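Local coordinates for sensor protein, Kinase (Polaromonas sp. JS666, PDB 3GRC), which probably acts in two-component phosphorelay signalling, as a sensor kinase protein whose CheY-like receiver domain would take up a phosphoryl group on an aspartate, at residues D17-L22 against S33-S38; A71-S76 against P101-T106. All coordinates share one frame; numbering follows the deposited sequence.

Contact 1: residues D17-L22 against S33-S38; sequences DIARLL and SDMVHS
Ala19 and selenomethionine Met35 bring the two backbones closest, with 6.1 Å between Ala19 CA and Met35 CA, where the helical residues 17-22 run roughly opposite to strand residues 33-36. The contact rests on one long side chain laid against a helix backbone. The selenium comes over the face of the peptide group that joins Ala19 to Arg20, with Met35 SE 3.5 Å from Ala19 O and 3.7 Å from Arg20 N. Met35 CG stands anti to its own carbonyl carbon (chi1 -50°) and the chain runs on extended to the selenium, which spans the gap to the helix. Alanine suits the facing position: its methyl lets the strand approach closely, and Ala19 CB still meets Met35 SE at 4.0 Å. These residues belong to the first beta-alpha-beta unit of the receiver fold, strand 8-12, helix 16-28 and strand 32-36, the last being an edge strand of the parallel sheet. Val36 points away from the helix and packs on Leu10 and Cys12. At the exposed margin Arg20 adds a loose side-chain approach, with Arg20 CB 4.4 Å from Met35 SE. Asn23, one turn further along the helix, also touches Met35 and hydrogen-bonds Ser33 OG.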
ATOM      1  N   ASP A  17      14.223  -3.650   5.938  1.00 13.71           N
ATOM      2  CA  ASP A  17      13.915  -5.051   6.229  1.00 14.10           C
ATOM      3  C   ASP A  17      12.480  -5.391   5.858  1.00 15.03           C
ATOM      4  O   ASP A  17      12.238  -6.385   5.187  1.00 16.93           O
ATOM      5  CB  ASP A  17      14.127  -5.377   7.712  1.00 13.96           C
ATOM      6  CG  ASP A  17      15.596  -5.453   8.093  1.00 19.10           C
ATOM      7  OD1 ASP A  17      16.432  -5.770   7.216  1.00 21.36           O
ATOM      8  OD2 ASP A  17      15.912  -5.214   9.272  1.00 20.61           O
ATOM      9  N   ILE A  18      11.531  -4.557   6.287  1.00 15.17           N
ATOM     10  CA  ILE A  18      10.113  -4.797   5.992  1.00 13.69           C
ATOM     11  C   ILE A  18       9.816  -4.642   4.486  1.00 15.05           C
ATOM     12  O   ILE A  18       8.994  -5.370   3.939  1.00 16.46           O
ATOM     13  CB  ILE A  18       9.178  -3.837   6.812  1.00 12.65           C
ATOM     14  CG1 ILE A  18       9.491  -3.929   8.309  1.00 13.19           C
ATOM     15  CG2 ILE A  18       7.710  -4.178   6.570  1.00 15.04           C
ATOM     16  CD1 ILE A  18       9.350  -5.337   8.898  1.00 17.58           C
ATOM     17  N   ALA A  19      10.484  -3.698   3.823  1.00 12.92           N
ATOM     18  CA  ALA A  19      10.270  -3.476   2.386  1.00 13.67           C
ATOM     19  C   ALA A  19      10.662  -4.755   1.651  1.00 13.56           C
ATOM     20  O   ALA A  19       9.940  -5.229   0.781  1.00 14.22           O
ATOM     21  CB  ALA A  19      11.116  -2.302   1.879  1.00 10.99           C
ATOM     22  N   ARG A  20      11.805  -5.314   2.026  1.00 11.97           N
ATOM     23  CA  ARG A  20      12.279  -6.542   1.417  1.00 12.34           C
ATOM     24  C   ARG A  20      11.365  -7.720   1.790  1.00 11.93           C
ATOM     25  O   ARG A  20      11.102  -8.578   0.957  1.00 14.80           O
ATOM     26  CB  ARG A  20      13.737  -6.820   1.835  1.00 13.00           C
ATOM     27  CG  ARG A  20      14.368  -8.101   1.250  1.00 15.32           C
ATOM     28  CD  ARG A  20      14.359  -8.160  -0.288  1.00 17.86           C
ATOM     29  NE  ARG A  20      15.238  -9.222  -0.781  1.00 18.10           N
ATOM     30  CZ  ARG A  20      15.088  -9.878  -1.931  1.00 17.92           C
ATOM     31  NH1 ARG A  20      14.080  -9.604  -2.752  1.00 14.36           N
ATOM     32  NH2 ARG A  20      15.952 -10.832  -2.246  1.00 15.21           N
ATOM     33  N   LEU A  21      10.880  -7.764   3.029  1.00 13.16           N
ATOM     34  CA  LEU A  21       9.986  -8.853   3.442  1.00 13.47           C
ATOM     35  C   LEU A  21       8.744  -8.809   2.541  1.00 13.73           C
ATOM     36  O   LEU A  21       8.320  -9.839   1.999  1.00 14.46           O
ATOM     37  CB  LEU A  21       9.551  -8.710   4.918  1.00 11.20           C
ATOM     38  CG  LEU A  21       8.492  -9.692   5.493  1.00 14.27           C
ATOM     39  CD1 LEU A  21       9.041 -11.119   5.495  1.00 12.12           C
ATOM     40  CD2 LEU A  21       8.082  -9.292   6.924  1.00 11.63           C
ATOM     41  N   LEU A  22       8.174  -7.614   2.372  1.00 13.49           N
ATOM     42  CA  LEU A  22       6.985  -7.481   1.532  1.00 13.52           C
ATOM     43  C   LEU A  22       7.316  -7.921   0.105  1.00 13.30           C
ATOM     44  O   LEU A  22       6.584  -8.708  -0.484  1.00 13.70           O
ATOM     45  CB  LEU A  22       6.443  -6.041   1.550  1.00 10.96           C
ATOM     46  CG  LEU A  22       5.721  -5.615   2.849  1.00 12.94           C
ATOM     47  CD1 LEU A  22       5.505  -4.125   2.851  1.00  9.46           C
ATOM     48  CD2 LEU A  22       4.392  -6.343   2.968  1.00 10.38           C
ATOM     49  N   SER A  33       6.743  -6.644  -7.664  1.00 20.41           N
ATOM     50  CA  SER A  33       6.649  -5.427  -6.861  1.00 19.53           C
ATOM     51  C   SER A  33       7.905  -4.569  -6.860  1.00 19.27           C
ATOM     52  O   SER A  33       9.013  -5.040  -7.105  1.00 21.65           O
ATOM     53  CB  SER A  33       6.272  -5.764  -5.416  1.00 16.61           C
ATOM     54  OG  SER A  33       7.260  -6.536  -4.776  1.00 15.99           O
ATOM     55  N   ASP A  34       7.708  -3.296  -6.566  1.00 18.72           N
ATOM     56  CA  ASP A  34       8.781  -2.341  -6.505  1.00 16.95           C
ATOM     57  C   ASP A  34       8.816  -1.770  -5.101  1.00 18.33           C
ATOM     58  O   ASP A  34       7.781  -1.491  -4.508  1.00 18.72           O
ATOM     59  CB  ASP A  34       8.548  -1.201  -7.502  1.00 17.86           C
ATOM     60  CG  ASP A  34       8.767  -1.629  -8.949  1.00 18.24           C
ATOM     61  OD1 ASP A  34       9.650  -2.470  -9.188  1.00 17.16           O
ATOM     62  OD2 ASP A  34       8.064  -1.114  -9.844  1.00 19.85           O
HETATM   63  N   MSE A  35      10.008  -1.579  -4.567  1.00 17.12           N
HETATM   64  CA  MSE A  35      10.123  -1.014  -3.234  1.00 17.72           C
HETATM   65  C   MSE A  35      10.576   0.448  -3.300  1.00 17.36           C
HETATM   66  O   MSE A  35      11.491   0.793  -4.035  1.00 17.50           O
HETATM   67  CB  MSE A  35      11.142  -1.800  -2.394  1.00 17.04           C
HETATM   68  CG  MSE A  35      10.967  -3.307  -2.383  1.00 19.11           C
HETATM   69 SE   MSE A  35      12.426  -4.146  -1.470  1.00 32.39          SE
HETATM   70  CE  MSE A  35      13.761  -4.234  -2.913  1.00 25.47           C
ATOM     71  N   VAL A  36       9.914   1.297  -2.535  1.00 15.39           N
ATOM     72  CA  VAL A  36      10.264   2.710  -2.397  1.00 17.95           C
ATOM     73  C   VAL A  36      10.159   3.003  -0.906  1.00 18.70           C
ATOM     74  O   VAL A  36       9.438   2.320  -0.187  1.00 18.00           O
ATOM     75  CB  VAL A  36       9.351   3.674  -3.227  1.00 19.14           C
ATOM     76  CG1 VAL A  36       9.587   3.413  -4.712  1.00 18.40           C
ATOM     77  CG2 VAL A  36       7.870   3.504  -2.866  1.00 17.92           C
ATOM     78  N   HIS A  37      10.872   4.019  -0.437  1.00 21.91           N
ATOM     79  CA  HIS A  37      10.882   4.305   0.993  1.00 22.63           C
ATOM     80  C   HIS A  37      10.273   5.610   1.496  1.00 23.00           C
ATOM     81  O   HIS A  37      10.438   5.946   2.674  1.00 24.99           O
ATOM     82  CB  HIS A  37      12.319   4.180   1.503  1.00 22.44           C
ATOM     83  CG  HIS A  37      13.285   5.108   0.842  1.00 25.34           C
ATOM     84  ND1 HIS A  37      13.382   6.448   1.164  1.00 27.36           N
ATOM     85  CD2 HIS A  37      14.195   4.903  -0.143  1.00 26.46           C
ATOM     86  CE1 HIS A  37      14.300   7.019   0.413  1.00 26.06           C
ATOM     87  NE2 HIS A  37      14.811   6.098  -0.392  1.00 27.00           N
ATOM     88  N   SER A  38       9.570   6.338   0.632  1.00 19.95           N
ATOM     89  CA  SER A  38       8.962   7.596   1.054  1.00 20.48           C
ATOM     90  C   SER A  38       7.760   7.965   0.203  1.00 20.89           C
ATOM     91  O   SER A  38       7.577   7.444  -0.901  1.00 21.53           O
ATOM     92  CB  SER A  38       9.978   8.741   0.999  1.00 20.00           C
ATOM     93  OG  SER A  38      10.148   9.200  -0.336  1.00 21.23           O
TER

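Contact 2: residues A71-S76 against P101-T106; sequences ALRRDS and PLAVST
Arg73, on the last turn of helix 65-73, reaches the backbone of residues 101-103 and grips two successive carbonyls. Arg73 NE donates to Leu102 O at 3.0 Å and Arg73 NH2 to Ala103 O at 2.9 Å, with N-H...O angles of 159° and 151°. Both oxygens lie near the guanidinium plane, at its edge, yet each nitrogen stands above its carbonyl plane. A bend at chi2 (-40°) carries the guanidinium along the loop, past Leu102 O to Ala103 O. Ala103 CB, on a left-handed backbone, lies 3.6 Å from Arg73 NE. This is the compact part; toward solvent the contact thins to exposed Pro101, with Pro101 O 3.5 Å from Arg73 CG. Arginine suits the place because its several N-H groups serve several carbonyls: NH1 bonds Leu81 O and, weakly, Thr78 O. With an alanine in place of Arg73, the carbonyls of Leu102, Ala103 and Leu81 would probably lose their shared donor, and the loop would be held less firmly. Arg73 also packs on Ile83 of strand 82-86, Leu102 turns back onto Ile69 and Arg70 of helix 65-73, and Val104 rests on Val85 as the loop from helix 90-97 leads into strand 106-108.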
ATOM      1  N   ALA A  71      -3.455  12.354  -1.077  1.00 32.76           N
ATOM      2  CA  ALA A  71      -2.923  12.928  -2.309  1.00 33.17           C
ATOM      3  C   ALA A  71      -3.241  12.032  -3.507  1.00 34.57           C
ATOM      4  O   ALA A  71      -3.591  12.519  -4.582  1.00 34.41           O
ATOM      5  CB  ALA A  71      -1.413  13.134  -2.180  1.00 32.89           C
ATOM      6  N   LEU A  72      -3.135  10.718  -3.316  1.00 35.21           N
ATOM      7  CA  LEU A  72      -3.431   9.766  -4.392  1.00 34.81           C
ATOM      8  C   LEU A  72      -4.910   9.764  -4.801  1.00 33.99           C
ATOM      9  O   LEU A  72      -5.240   9.604  -5.977  1.00 31.29           O
ATOM     10  CB  LEU A  72      -3.008   8.357  -3.968  1.00 34.50           C
ATOM     11  CG  LEU A  72      -1.496   8.150  -3.853  1.00 35.09           C
ATOM     12  CD1 LEU A  72      -1.199   6.912  -3.030  1.00 34.42           C
ATOM     13  CD2 LEU A  72      -0.903   8.036  -5.244  1.00 33.84           C
ATOM     14  N   ARG A  73      -5.799   9.941  -3.835  1.00 34.60           N
ATOM     15  CA  ARG A  73      -7.218   9.954  -4.148  1.00 39.00           C
ATOM     16  C   ARG A  73      -7.655  11.239  -4.869  1.00 41.04           C
ATOM     17  O   ARG A  73      -8.674  11.249  -5.553  1.00 41.76           O
ATOM     18  CB  ARG A  73      -8.053   9.752  -2.871  1.00 38.11           C
ATOM     19  CG  ARG A  73      -7.888   8.382  -2.222  1.00 39.28           C
ATOM     20  CD  ARG A  73      -7.807   7.290  -3.269  1.00 35.97           C
ATOM     21  NE  ARG A  73      -7.867   5.958  -2.702  1.00 34.53           N
ATOM     22  CZ  ARG A  73      -7.342   4.886  -3.283  1.00 32.64           C
ATOM     23  NH1 ARG A  73      -6.709   5.008  -4.441  1.00 29.90           N
ATOM     24  NH2 ARG A  73      -7.463   3.693  -2.719  1.00 28.23           N
ATOM     25  N   ARG A  74      -6.882  12.313  -4.729  1.00 43.83           N
ATOM     26  CA  ARG A  74      -7.226  13.581  -5.375  1.00 47.67           C
ATOM     27  C   ARG A  74      -6.772  13.667  -6.831  1.00 48.54           C
ATOM     28  O   ARG A  74      -7.009  14.669  -7.504  1.00 48.58           O
ATOM     29  CB  ARG A  74      -6.662  14.753  -4.562  1.00 50.40           C
ATOM     30  CG  ARG A  74      -7.324  14.874  -3.191  1.00 55.17           C
ATOM     31  CD  ARG A  74      -6.692  15.923  -2.288  1.00 59.27           C
ATOM     32  NE  ARG A  74      -6.872  17.290  -2.773  1.00 63.72           N
ATOM     33  CZ  ARG A  74      -5.931  17.992  -3.397  1.00 65.14           C
ATOM     34  NH1 ARG A  74      -4.735  17.453  -3.615  1.00 66.32           N
ATOM     35  NH2 ARG A  74      -6.180  19.233  -3.795  1.00 64.94           N
ATOM     36  N   ASP A  75      -6.128  12.611  -7.318  1.00 49.41           N
ATOM     37  CA  ASP A  75      -5.655  12.558  -8.700  1.00 50.14           C
ATOM     38  C   ASP A  75      -6.442  11.475  -9.435  1.00 50.47           C
ATOM     39  O   ASP A  75      -6.444  10.317  -9.030  1.00 49.49           O
ATOM     40  CB  ASP A  75      -4.161  12.224  -8.740  1.00 51.82           C
ATOM     41  CG  ASP A  75      -3.563  12.376 -10.129  1.00 53.16           C
ATOM     42  OD1 ASP A  75      -4.147  11.838 -11.095  1.00 53.24           O
ATOM     43  OD2 ASP A  75      -2.506  13.034 -10.250  1.00 52.12           O
ATOM     44  N   SER A  76      -7.098  11.855 -10.525  1.00 50.80           N
ATOM     45  CA  SER A  76      -7.916  10.924 -11.294  1.00 51.46           C
ATOM     46  C   SER A  76      -7.245   9.621 -11.713  1.00 51.26           C
ATOM     47  O   SER A  76      -7.888   8.572 -11.716  1.00 51.47           O
ATOM     48  CB  SER A  76      -8.466  11.618 -12.544  1.00 52.06           C
ATOM     49  OG  SER A  76      -7.432  11.913 -13.467  1.00 51.66           O
ATOM     50  N   PRO A 101     -13.982   8.181   1.272  1.00 38.69           N
ATOM     51  CA  PRO A 101     -13.158   8.927   0.312  1.00 37.84           C
ATOM     52  C   PRO A 101     -11.704   8.440   0.274  1.00 36.06           C
ATOM     53  O   PRO A 101     -11.068   8.436  -0.780  1.00 35.37           O
ATOM     54  CB  PRO A 101     -13.270  10.365   0.811  1.00 38.59           C
ATOM     55  CG  PRO A 101     -14.646  10.405   1.407  1.00 39.12           C
ATOM     56  CD  PRO A 101     -14.701   9.099   2.173  1.00 38.49           C
ATOM     57  N   LEU A 102     -11.192   8.034   1.436  1.00 35.87           N
ATOM     58  CA  LEU A 102      -9.824   7.534   1.574  1.00 34.42           C
ATOM     59  C   LEU A 102      -9.686   6.206   0.808  1.00 32.61           C
ATOM     60  O   LEU A 102      -8.642   5.900   0.247  1.00 31.13           O
ATOM     61  CB  LEU A 102      -9.492   7.353   3.059  1.00 35.51           C
ATOM     62  CG  LEU A 102      -8.036   7.521   3.499  1.00 37.03           C
ATOM     63  CD1 LEU A 102      -7.574   8.936   3.176  1.00 38.38           C
ATOM     64  CD2 LEU A 102      -7.917   7.244   4.995  1.00 36.91           C
ATOM     65  N   ALA A 103     -10.761   5.428   0.788  1.00 32.41           N
ATOM     66  CA  ALA A 103     -10.793   4.170   0.048  1.00 32.60           C
ATOM     67  C   ALA A 103      -9.652   3.185   0.302  1.00 31.76           C
ATOM     68  O   ALA A 103      -9.115   2.578  -0.631  1.00 32.10           O
ATOM     69  CB  ALA A 103     -10.897   4.472  -1.460  1.00 31.53           C
ATOM     70  N   VAL A 104      -9.271   3.027   1.560  1.00 30.30           N
ATOM     71  CA  VAL A 104      -8.228   2.070   1.886  1.00 30.96           C
ATOM     72  C   VAL A 104      -8.970   0.761   2.155  1.00 30.24           C
ATOM     73  O   VAL A 104      -9.824   0.668   3.045  1.00 29.66           O
ATOM     74  CB  VAL A 104      -7.391   2.544   3.097  1.00 30.38           C
ATOM     75  CG1 VAL A 104      -8.272   3.307   4.047  1.00 34.40           C
ATOM     76  CG2 VAL A 104      -6.709   1.352   3.785  1.00 28.24           C
ATOM     77  N   SER A 105      -8.665  -0.238   1.334  1.00 30.17           N
ATOM     78  CA  SER A 105      -9.314  -1.534   1.413  1.00 29.62           C
ATOM     79  C   SER A 105      -9.173  -2.254   2.746  1.00 28.53           C
ATOM     80  O   SER A 105     -10.157  -2.750   3.295  1.00 27.31           O
ATOM     81  CB  SER A 105      -8.803  -2.430   0.285  1.00 29.71           C
ATOM     82  OG  SER A 105      -9.074  -1.836  -0.977  1.00 34.47           O
ATOM     83  N   THR A 106      -7.955  -2.318   3.261  1.00 26.91           N
ATOM     84  CA  THR A 106      -7.703  -3.002   4.519  1.00 25.76           C
ATOM     85  C   THR A 106      -6.537  -2.372   5.256  1.00 23.26           C
ATOM     86  O   THR A 106      -5.576  -1.927   4.639  1.00 22.20           O
ATOM     87  CB  THR A 106      -7.329  -4.485   4.306  1.00 27.81           C
ATOM     88  OG1 THR A 106      -8.062  -5.031   3.204  1.00 31.38           O
ATOM     89  CG2 THR A 106      -7.649  -5.285   5.561  1.00 28.90           C
TER

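How the contacts relate
From the N terminus, strand 8-12 leads into helix 16-28, and contact 1 closes over the ten residues between its segments, the rest of that helix and the turn into strand 32-36. The chain then builds helix 39-48 and strand 53-56, and contact 2 opens at the end of helix 65-73. It closes a longer span of 24 residues, with strand 82-86 and helix 90-97. The loops follow in series without nesting or crossing. The centres of contacts 1 and 2 lie about 20 Å apart, on opposite sides of the chain's centre. Contact 1 ties a helix to one edge strand of the parallel sheet, contact 2 a helix end to the loop entering the other, 106-108.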